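Local coordinates for hypothetical Membrane Spanning Protein (Bacillus cereus, PDB 2FB5), which catalyses the condensation of two ATP molecules into the signalling nucleotide cyclic di-AMP, as a diadenylate cyclase required for efficient spore formation, at residues H92-V97 with S125-G130; V98-T103 with K177-I182; T166-A171 with V184-T189. All coordinates share one frame; numbering follows the deposited sequence.

Interaction 1. Residues H92-V97 with S125-G130; sequences HGALIV and SIFYPG
Phe127, the first residue to leave helical geometry after helix 120-126, lays its ring against the backbone of Gly93, Ala94 and Leu95. With CG beside the backbone N (chi1 -67°), the side chain runs along the strand. CB starts 3.6 Å from Gly93 O, and CG lies 3.8 Å from Ala94 CB. Ala94 CA sits over one face near the rim, 3.7 Å from CD1, as a CH-pi contact, while Ile126 CG2 covers the opposite face. Further out, CE1 reaches Leu95 N, CE2 meets Ile96 CG1 at 3.8 Å, and CZ ends 3.3 Å from Leu95 O. Leu87 of helix 77-90 and Val138 of strand 137-141 also touch this side chain.

Before the strand begins, His92 lies with one face on Pro129, whose CD stands 3.4 Å from the imidazole centroid and only 6° off the ring normal. The edge of His92 also points toward the face of Tyr128 in an offset edge-to-face pair. Between the Phe127 and His92 packing a water lies 2.6 Å from both Gly93 O and Phe127 O, bridging the two carbonyls. The chemistry is therefore mostly carbon and pi packing, which pins the turn after the helix to the strand without a direct polar bond between the two segments.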
loop_
_atom_site.group_PDB
_atom_site.type_symbol
_atom_site.label_atom_id
_atom_site.label_comp_id
_atom_site.label_asym_id
_atom_site.label_seq_id
_atom_site.Cartn_x
_atom_site.Cartn_y
_atom_site.Cartn_z
ATOM N N HIS A 92 10.865 -21.580 29.833
ATOM C CA HIS A 92 9.919 -22.608 29.400
ATOM C C HIS A 92 9.885 -22.670 27.889
ATOM O O HIS A 92 9.497 -21.688 27.239
ATOM C CB HIS A 92 8.504 -22.314 29.900
ATOM C CG HIS A 92 8.348 -22.391 31.387
ATOM N ND1 HIS A 92 7.231 -21.918 32.041
ATOM C CD2 HIS A 92 9.173 -22.868 32.350
ATOM C CE1 HIS A 92 7.367 -22.115 33.342
ATOM N NE2 HIS A 92 8.538 -22.690 33.556
ATOM N N GLY A 93 10.276 -23.820 27.339
ATOM C CA GLY A 93 10.252 -24.038 25.897
ATOM C C GLY A 93 8.875 -23.765 25.327
ATOM O O GLY A 93 7.865 -24.123 25.933
ATOM N N ALA A 94 8.835 -23.092 24.180
ATOM C CA ALA A 94 7.574 -22.738 23.549
ATOM C C ALA A 94 7.762 -22.698 22.055
ATOM O O ALA A 94 8.847 -22.383 21.581
ATOM C CB ALA A 94 7.073 -21.379 24.052
ATOM N N LEU A 95 6.687 -22.989 21.325
ATOM C CA LEU A 95 6.704 -23.027 19.873
ATOM C C LEU A 95 5.332 -22.557 19.396
ATOM O O LEU A 95 4.354 -23.299 19.513
ATOM C CB LEU A 95 6.988 -24.462 19.395
ATOM C CG LEU A 95 7.119 -24.757 17.906
ATOM C CD1 LEU A 95 8.292 -24.020 17.295
ATOM C CD2 LEU A 95 7.293 -26.277 17.686
ATOM N N ILE A 96 5.259 -21.320 18.902
ATOM C CA ILE A 96 3.981 -20.701 18.540
ATOM C C ILE A 96 3.934 -20.299 17.073
ATOM O O ILE A 96 4.636 -19.376 16.647
ATOM C CB ILE A 96 3.667 -19.445 19.408
ATOM C CG1 ILE A 96 3.660 -19.814 20.904
ATOM C CG2 ILE A 96 2.337 -18.835 18.962
ATOM C CD1 ILE A 96 3.397 -18.631 21.883
ATOM N N VAL A 97 3.100 -21.000 16.311
ATOM C CA VAL A 97 2.900 -20.731 14.882
ATOM C C VAL A 97 1.833 -19.644 14.722
ATOM O O VAL A 97 0.718 -19.791 15.229
ATOM C CB VAL A 97 2.398 -21.997 14.152
ATOM C CG1 VAL A 97 2.064 -21.692 12.686
ATOM C CG2 VAL A 97 3.442 -23.119 14.229
ATOM N N SER A 125 0.059 -21.310 30.159
ATOM C CA SER A 125 -0.417 -22.555 30.732
ATOM C C SER A 125 -0.095 -23.741 29.802
ATOM O O SER A 125 0.382 -24.791 30.252
ATOM C CB SER A 125 -1.923 -22.445 30.978
ATOM O OG SER A 125 -2.459 -23.658 31.462
ATOM N N ILE A 126 -0.337 -23.563 28.508
ATOM C CA ILE A 126 -0.062 -24.620 27.515
ATOM C C ILE A 126 1.395 -25.083 27.558
ATOM O O ILE A 126 1.674 -26.281 27.439
ATOM C CB ILE A 126 -0.449 -24.165 26.084
ATOM C CG1 ILE A 126 -1.984 -24.111 25.960
ATOM C CG2 ILE A 126 0.154 -25.124 25.004
ATOM C CD1 ILE A 126 -2.521 -23.272 24.770
ATOM N N PHE A 127 2.318 -24.132 27.731
ATOM C CA PHE A 127 3.757 -24.428 27.716
ATOM C C PHE A 127 4.401 -24.585 29.097
ATOM O O PHE A 127 5.643 -24.550 29.233
ATOM C CB PHE A 127 4.499 -23.373 26.886
ATOM C CG PHE A 127 4.158 -23.427 25.438
ATOM C CD1 PHE A 127 4.545 -24.517 24.673
ATOM C CD2 PHE A 127 3.414 -22.425 24.849
ATOM C CE1 PHE A 127 4.220 -24.594 23.323
ATOM C CE2 PHE A 127 3.095 -22.491 23.496
ATOM C CZ PHE A 127 3.505 -23.590 22.737
ATOM N N TYR A 128 3.574 -24.762 30.126
ATOM C CA TYR A 128 4.121 -25.071 31.448
ATOM C C TYR A 128 4.777 -26.457 31.414
ATOM O O TYR A 128 4.150 -27.419 31.003
ATOM C CB TYR A 128 3.047 -24.982 32.526
ATOM C CG TYR A 128 3.651 -24.848 33.893
ATOM C CD1 TYR A 128 3.943 -23.593 34.421
ATOM C CD2 TYR A 128 3.968 -25.978 34.646
ATOM C CE1 TYR A 128 4.520 -23.459 35.686
ATOM C CE2 TYR A 128 4.545 -25.861 35.902
ATOM C CZ TYR A 128 4.817 -24.596 36.411
ATOM O OH TYR A 128 5.391 -24.477 37.654
ATOM N N PRO A 129 6.057 -26.559 31.825
ATOM C CA PRO A 129 6.774 -27.828 31.634
ATOM C C PRO A 129 6.125 -29.001 32.361
ATOM O O PRO A 129 5.635 -28.854 33.487
ATOM C CB PRO A 129 8.178 -27.551 32.202
ATOM C CG PRO A 129 8.299 -26.070 32.263
ATOM C CD PRO A 129 6.898 -25.538 32.474
ATOM N N GLY A 130 6.087 -30.139 31.685
ATOM C CA GLY A 130 5.520 -31.353 32.251
ATOM C C GLY A 130 4.042 -31.589 31.963
ATOM O O GLY A 130 3.575 -32.717 32.116
HETATM O O HOH W 1 7.276 -25.892 27.789
#

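Interaction 2. Residues V98-T103 with K177-I182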
loop_
_atom_site.group_PDB
_atom_site.type_symbol
_atom_site.label_atom_id
_atom_site.label_comp_id
_atom_site.label_asym_id
_atom_site.label_seq_id
_atom_site.Cartn_x
_atom_site.Cartn_y
_atom_site.Cartn_z
ATOM N N VAL A 98 2.162 -18.556 14.028
ATOM C CA VAL A 98 1.128 -17.604 13.666
ATOM C C VAL A 98 0.833 -17.735 12.179
ATOM O O VAL A 98 1.690 -17.436 11.348
ATOM C CB VAL A 98 1.506 -16.155 14.019
ATOM C CG1 VAL A 98 0.333 -15.232 13.726
ATOM C CG2 VAL A 98 1.934 -16.074 15.483
ATOM N N GLU A 99 -0.371 -18.213 11.866
ATOM C CA GLU A 99 -0.831 -18.330 10.493
ATOM C C GLU A 99 -0.878 -16.958 9.848
ATOM O O GLU A 99 -1.368 -15.983 10.456
ATOM C CB GLU A 99 -2.220 -18.970 10.431
ATOM C CG GLU A 99 -2.638 -19.370 9.021
ATOM C CD GLU A 99 -3.918 -20.204 8.987
ATOM O OE1 GLU A 99 -4.116 -21.055 9.882
ATOM O OE2 GLU A 99 -4.728 -20.001 8.056
ATOM N N ARG A 100 -0.351 -16.878 8.630
ATOM C CA ARG A 100 -0.352 -15.610 7.896
ATOM C C ARG A 100 -1.251 -15.742 6.652
ATOM O O ARG A 100 -2.435 -16.062 6.804
ATOM C CB ARG A 100 1.095 -15.088 7.656
ATOM C CG ARG A 100 1.769 -14.635 8.982
ATOM C CD ARG A 100 3.243 -14.238 8.854
ATOM N NE ARG A 100 3.461 -12.895 8.309
ATOM C CZ ARG A 100 4.068 -12.648 7.150
ATOM N NH1 ARG A 100 4.512 -13.649 6.404
ATOM N NH2 ARG A 100 4.235 -11.403 6.732
ATOM N N ASN A 101 -0.733 -15.509 5.450
ATOM C CA ASN A 101 -1.593 -15.571 4.265
ATOM C C ASN A 101 -1.917 -16.999 3.798
ATOM O O ASN A 101 -2.951 -17.229 3.165
ATOM C CB ASN A 101 -1.030 -14.735 3.100
ATOM C CG ASN A 101 -2.011 -14.637 1.920
ATOM O OD1 ASN A 101 -3.141 -14.192 2.092
ATOM N ND2 ASN A 101 -1.591 -15.106 0.732
ATOM N N GLU A 102 -1.049 -17.957 4.109
ATOM C CA GLU A 102 -1.226 -19.323 3.625
ATOM C C GLU A 102 -1.778 -20.273 4.692
ATOM O O GLU A 102 -1.349 -20.239 5.860
ATOM C CB GLU A 102 0.088 -19.856 3.036
ATOM C CG GLU A 102 0.613 -18.992 1.904
ATOM C CD GLU A 102 2.052 -19.293 1.496
ATOM O OE1 GLU A 102 2.637 -20.308 1.940
ATOM O OE2 GLU A 102 2.601 -18.485 0.716
ATOM N N THR A 103 -2.735 -21.111 4.291
ATOM C CA THR A 103 -3.353 -22.068 5.223
ATOM C C THR A 103 -2.407 -23.239 5.498
ATOM O O THR A 103 -1.577 -23.592 4.659
ATOM C CB THR A 103 -4.749 -22.565 4.744
ATOM O OG1 THR A 103 -4.599 -23.383 3.583
ATOM C CG2 THR A 103 -5.679 -21.378 4.424
ATOM N N LYS A 177 7.980 -24.063 4.186
ATOM C CA LYS A 177 6.883 -24.603 3.383
ATOM C C LYS A 177 5.676 -23.678 3.328
ATOM O O LYS A 177 4.694 -23.971 2.648
ATOM C CB LYS A 177 6.453 -25.954 3.953
ATOM C CG LYS A 177 7.556 -26.993 3.995
ATOM C CD LYS A 177 7.977 -27.378 2.586
ATOM C CE LYS A 177 9.104 -28.392 2.628
ATOM N NZ LYS A 177 9.416 -28.907 1.262
ATOM N N SER A 178 5.756 -22.574 4.065
ATOM C CA SER A 178 4.656 -21.620 4.179
ATOM C C SER A 178 5.163 -20.241 4.564
ATOM O O SER A 178 6.331 -20.066 4.909
ATOM C CB SER A 178 3.672 -22.097 5.245
ATOM O OG SER A 178 4.232 -21.921 6.533
ATOM N N ASP A 179 4.273 -19.259 4.516
ATOM C CA ASP A 179 4.601 -17.911 4.941
ATOM C C ASP A 179 4.283 -17.706 6.432
ATOM O O ASP A 179 4.267 -16.580 6.921
ATOM C CB ASP A 179 3.862 -16.874 4.066
ATOM C CG ASP A 179 2.396 -16.719 4.444
ATOM O OD1 ASP A 179 1.759 -17.729 4.818
ATOM O OD2 ASP A 179 1.867 -15.585 4.361
ATOM N N ALA A 180 4.034 -18.791 7.165
ATOM C CA ALA A 180 3.790 -18.654 8.617
ATOM C C ALA A 180 5.000 -18.062 9.342
ATOM O O ALA A 180 6.136 -18.271 8.932
ATOM C CB ALA A 180 3.417 -19.999 9.239
ATOM N N LEU A 181 4.749 -17.307 10.414
ATOM C CA LEU A 181 5.830 -16.863 11.276
ATOM C C LEU A 181 5.790 -17.738 12.524
ATOM O O LEU A 181 4.734 -17.892 13.125
ATOM C CB LEU A 181 5.660 -15.377 11.639
ATOM C CG LEU A 181 6.795 -14.766 12.462
ATOM C CD1 LEU A 181 6.982 -13.318 12.072
ATOM C CD2 LEU A 181 6.541 -14.893 13.989
ATOM N N ILE A 182 6.916 -18.316 12.917
ATOM C CA ILE A 182 6.916 -19.245 14.065
ATOM C C ILE A 182 7.851 -18.767 15.176
ATOM O O ILE A 182 9.062 -18.722 14.998
ATOM C CB ILE A 182 7.240 -20.724 13.656
ATOM C CG1 ILE A 182 6.331 -21.195 12.511
ATOM C CG2 ILE A 182 7.055 -21.684 14.840
ATOM C CD1 ILE A 182 6.958 -21.045 11.106
HETATM O O HOH W 2 0.672 -18.914 7.038
HETATM O O HOH W 3 2.035 -22.911 2.021
#
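Asp179 turns its CG between its own backbone N and carbonyl carbon (chi1 78°), presenting the carboxylate to the backbone of Asn101 and Glu102, while a bend at chi3 (79°) brings the end of Arg100 back to Asp179 O. The two carboxylate oxygens are gripped by successive amides: OD2 receives Asn101 N at 2.8 Å through its syn lone pair, and OD1 receives Glu102 N at 2.9 Å, also on the syn side but 30° out of the plane. A water adds a third anchor, donating to OD1 and to Glu102 O while accepting from Arg100 N. Arg100 NH1 donates almost straight to Asp179 O at 3.0 Å, in the planes of both the guanidinium and the carbonyl; toward OD2 it offers only a long electrostatic contact. The Glu102 carboxylate stacks on that of Asp179, with OE1 4.0 Å from OD1, a repulsion that the N-H groups, the waters and nearby Arg100 probably offset. Asp179 N donates weakly to Glu102 OE1, and a second water links OE1 to Lys177 O.

Val98 and Leu181 form an antiparallel hydrogen-bonded pair, Val98 N to Leu181 O being 2.8 Å. This is the end pair of strands 94-98 and 181-185, and the loop contact begins just beyond it. Helix 47-70 covers both side chains with Leu70 and takes Arg100 NE on Tyr69 O, while Ser178 OG bonds Leu174 O of helix 166-175.

Interaction 3. Residues T166-A171 with V184-T189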
loop_
_atom_site.group_PDB
_atom_site.type_symbol
_atom_site.label_atom_id
_atom_site.label_comp_id
_atom_site.label_asym_id
_atom_site.label_seq_id
_atom_site.Cartn_x
_atom_site.Cartn_y
_atom_site.Cartn_z
ATOM N N THR A 166 14.934 -29.657 18.401
ATOM C CA THR A 166 13.785 -29.983 17.557
ATOM C C THR A 166 12.746 -28.853 17.478
ATOM O O THR A 166 12.099 -28.697 16.444
ATOM C CB THR A 166 13.112 -31.310 17.985
ATOM O OG1 THR A 166 12.809 -31.247 19.377
ATOM C CG2 THR A 166 14.041 -32.496 17.746
ATOM N N ARG A 167 12.595 -28.072 18.551
ATOM C CA ARG A 167 11.715 -26.901 18.532
ATOM C C ARG A 167 12.125 -25.924 17.441
ATOM O O ARG A 167 11.298 -25.469 16.647
ATOM C CB ARG A 167 11.753 -26.153 19.868
ATOM C CG ARG A 167 10.534 -26.314 20.704
ATOM C CD ARG A 167 10.640 -25.497 21.980
ATOM N NE ARG A 167 9.963 -26.213 23.052
ATOM C CZ ARG A 167 10.583 -26.997 23.925
ATOM N NH1 ARG A 167 11.899 -27.143 23.870
ATOM N NH2 ARG A 167 9.891 -27.623 24.858
ATOM N N HIS A 168 13.412 -25.594 17.417
ATOM C CA HIS A 168 13.930 -24.638 16.454
ATOM C C HIS A 168 13.874 -25.204 15.041
ATOM O O HIS A 168 13.532 -24.495 14.098
ATOM C CB HIS A 168 15.350 -24.221 16.827
ATOM C CG HIS A 168 15.428 -23.487 18.127
ATOM N ND1 HIS A 168 15.414 -22.110 18.206
ATOM C CD2 HIS A 168 15.493 -23.937 19.403
ATOM C CE1 HIS A 168 15.482 -21.743 19.474
ATOM N NE2 HIS A 168 15.528 -22.834 20.221
ATOM N N ARG A 169 14.201 -26.482 14.896
ATOM C CA ARG A 169 14.138 -27.126 13.581
ATOM C C ARG A 169 12.715 -27.228 13.029
ATOM O O ARG A 169 12.527 -27.218 11.816
ATOM C CB ARG A 169 14.769 -28.517 13.633
ATOM C CG ARG A 169 16.263 -28.523 13.911
ATOM C CD ARG A 169 16.765 -29.973 14.013
ATOM N NE ARG A 169 16.542 -30.701 12.754
ATOM C CZ ARG A 169 16.363 -32.020 12.653
ATOM N NH1 ARG A 169 16.376 -32.794 13.738
ATOM N NH2 ARG A 169 16.160 -32.570 11.460
ATOM N N ALA A 170 11.724 -27.344 13.914
ATOM C CA ALA A 170 10.314 -27.415 13.503
ATOM C C ALA A 170 9.822 -26.050 13.024
ATOM O O ALA A 170 9.060 -25.954 12.056
ATOM C CB ALA A 170 9.448 -27.915 14.654
ATOM N N ALA A 171 10.257 -25.003 13.723
ATOM C CA ALA A 171 9.958 -23.640 13.344
ATOM C C ALA A 171 10.531 -23.338 11.963
ATOM O O ALA A 171 9.823 -22.858 11.076
ATOM C CB ALA A 171 10.520 -22.674 14.375
ATOM N N VAL A 184 9.745 -19.061 18.794
ATOM C CA VAL A 184 10.347 -20.107 19.621
ATOM C C VAL A 184 10.905 -19.486 20.903
ATOM O O VAL A 184 11.476 -18.397 20.860
ATOM C CB VAL A 184 11.504 -20.841 18.880
ATOM C CG1 VAL A 184 12.003 -22.021 19.687
ATOM C CG2 VAL A 184 11.058 -21.333 17.515
ATOM N N VAL A 185 10.700 -20.165 22.034
ATOM C CA VAL A 185 11.430 -19.892 23.279
ATOM C C VAL A 185 12.244 -21.149 23.557
ATOM O O VAL A 185 11.711 -22.259 23.558
ATOM C CB VAL A 185 10.508 -19.579 24.499
ATOM C CG1 VAL A 185 11.339 -19.226 25.748
ATOM C CG2 VAL A 185 9.546 -18.445 24.185
ATOM N N SER A 186 13.549 -20.981 23.725
ATOM C CA SER A 186 14.418 -22.106 24.073
ATOM C C SER A 186 14.245 -22.495 25.541
ATOM O O SER A 186 14.308 -21.644 26.424
ATOM C CB SER A 186 15.883 -21.762 23.803
ATOM O OG SER A 186 16.731 -22.736 24.394
ATOM N N GLU A 187 14.030 -23.779 25.792
ATOM C CA GLU A 187 13.980 -24.301 27.163
ATOM C C GLU A 187 15.357 -24.311 27.845
ATOM O O GLU A 187 15.445 -24.330 29.071
ATOM C CB GLU A 187 13.357 -25.695 27.198
ATOM C CG GLU A 187 14.113 -26.761 26.411
ATOM C CD GLU A 187 13.468 -28.136 26.509
ATOM O OE1 GLU A 187 12.703 -28.378 27.466
ATOM O OE2 GLU A 187 13.729 -28.980 25.627
ATOM N N GLU A 188 16.424 -24.297 27.046
ATOM C CA GLU A 188 17.791 -24.283 27.573
ATOM C C GLU A 188 18.227 -22.915 28.088
ATOM O O GLU A 188 18.780 -22.812 29.182
ATOM C CB GLU A 188 18.776 -24.755 26.507
ATOM C CG GLU A 188 18.425 -26.083 25.874
ATOM C CD GLU A 188 19.523 -26.596 24.962
ATOM O OE1 GLU A 188 19.413 -27.749 24.493
ATOM O OE2 GLU A 188 20.499 -25.849 24.716
ATOM N N THR A 189 17.972 -21.867 27.305
ATOM C CA THR A 189 18.517 -20.540 27.583
ATOM C C THR A 189 17.463 -19.454 27.761
ATOM O O THR A 189 17.775 -18.365 28.237
ATOM C CB THR A 189 19.419 -20.074 26.431
ATOM O OG1 THR A 189 18.618 -19.882 25.259
ATOM C CG2 THR A 189 20.527 -21.091 26.137
HETATM O O HOH W 4 13.439 -29.895 22.338
HETATM O O HOH W 5 14.581 -25.561 23.063
#
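The first turns of helix 166-175 lie over the end of strand 181-185, with the CA atoms of His168 and Val184 6.6 Å apart. Val184 carries much of the apolar contact, and its two methyl groups go to different partners. CG1, held anti to the backbone N (chi1 -173°), rises under one face of the His168 ring, 3.6 Å from its centroid, in a CH-pi contact. CG2 turns the other way and meets Ala171 CB at 3.5 Å, tighter than usual for two carbons. Ser186 adds its CB at the edge of the imidazole, near the ring plane, so the ring is touched on one face and at one point of its edge.

Arg167 passes its CB by Val184 CG1 and its CD by Val185 O before reaching Glu187. There NH1 donates to Glu187 OE2 at 3.1 Å, nearly straight and within the guanidinium plane. The carboxylate is met from above, 71° out of its own plane, and the two flat groups stand close to perpendicular; this is a single-bond salt bridge. A water accepts from NH1 at 3.2 Å and, weakly, from Glu187 N. Past the strand end, Ser186 OG accepts from Thr189 N at 3.3 Å in an ST motif that braces the turn.

Arg167, His168 and Arg169 make up the RHR motif characteristic of diadenylate cyclase domains. Here a tight apolar base under the helix is combined with an ion pair at its partly exposed start, so the motif's first two residues are each tied to the strand end or the turn after it.

In the fold
All three contacts meet on the neighbouring strands 94-98 and 181-185. Interactions 1 and 3, with centres about 10 Å apart, share one end of this pair: Ala94 O lies 2.9 Å from Val185 N, a probable hydrogen bond, and Leu95 CD1 packs 3.4 Å from Arg167 O. Interaction 2 lies at the other end, its centre about 19 Å from that of interaction 1 and 18 Å from that of interaction 3. Ile182 joins the three: Ile182 CG2 lies 3.6 Å from Leu95 CD1, and Ile182 CD1 lies 3.4 Å from Ala171 O. Interaction 3 carries the RHR motif of the cyclase family; interaction 1 packs beside it, whereas interaction 2 ties the far end toward helix 47-70.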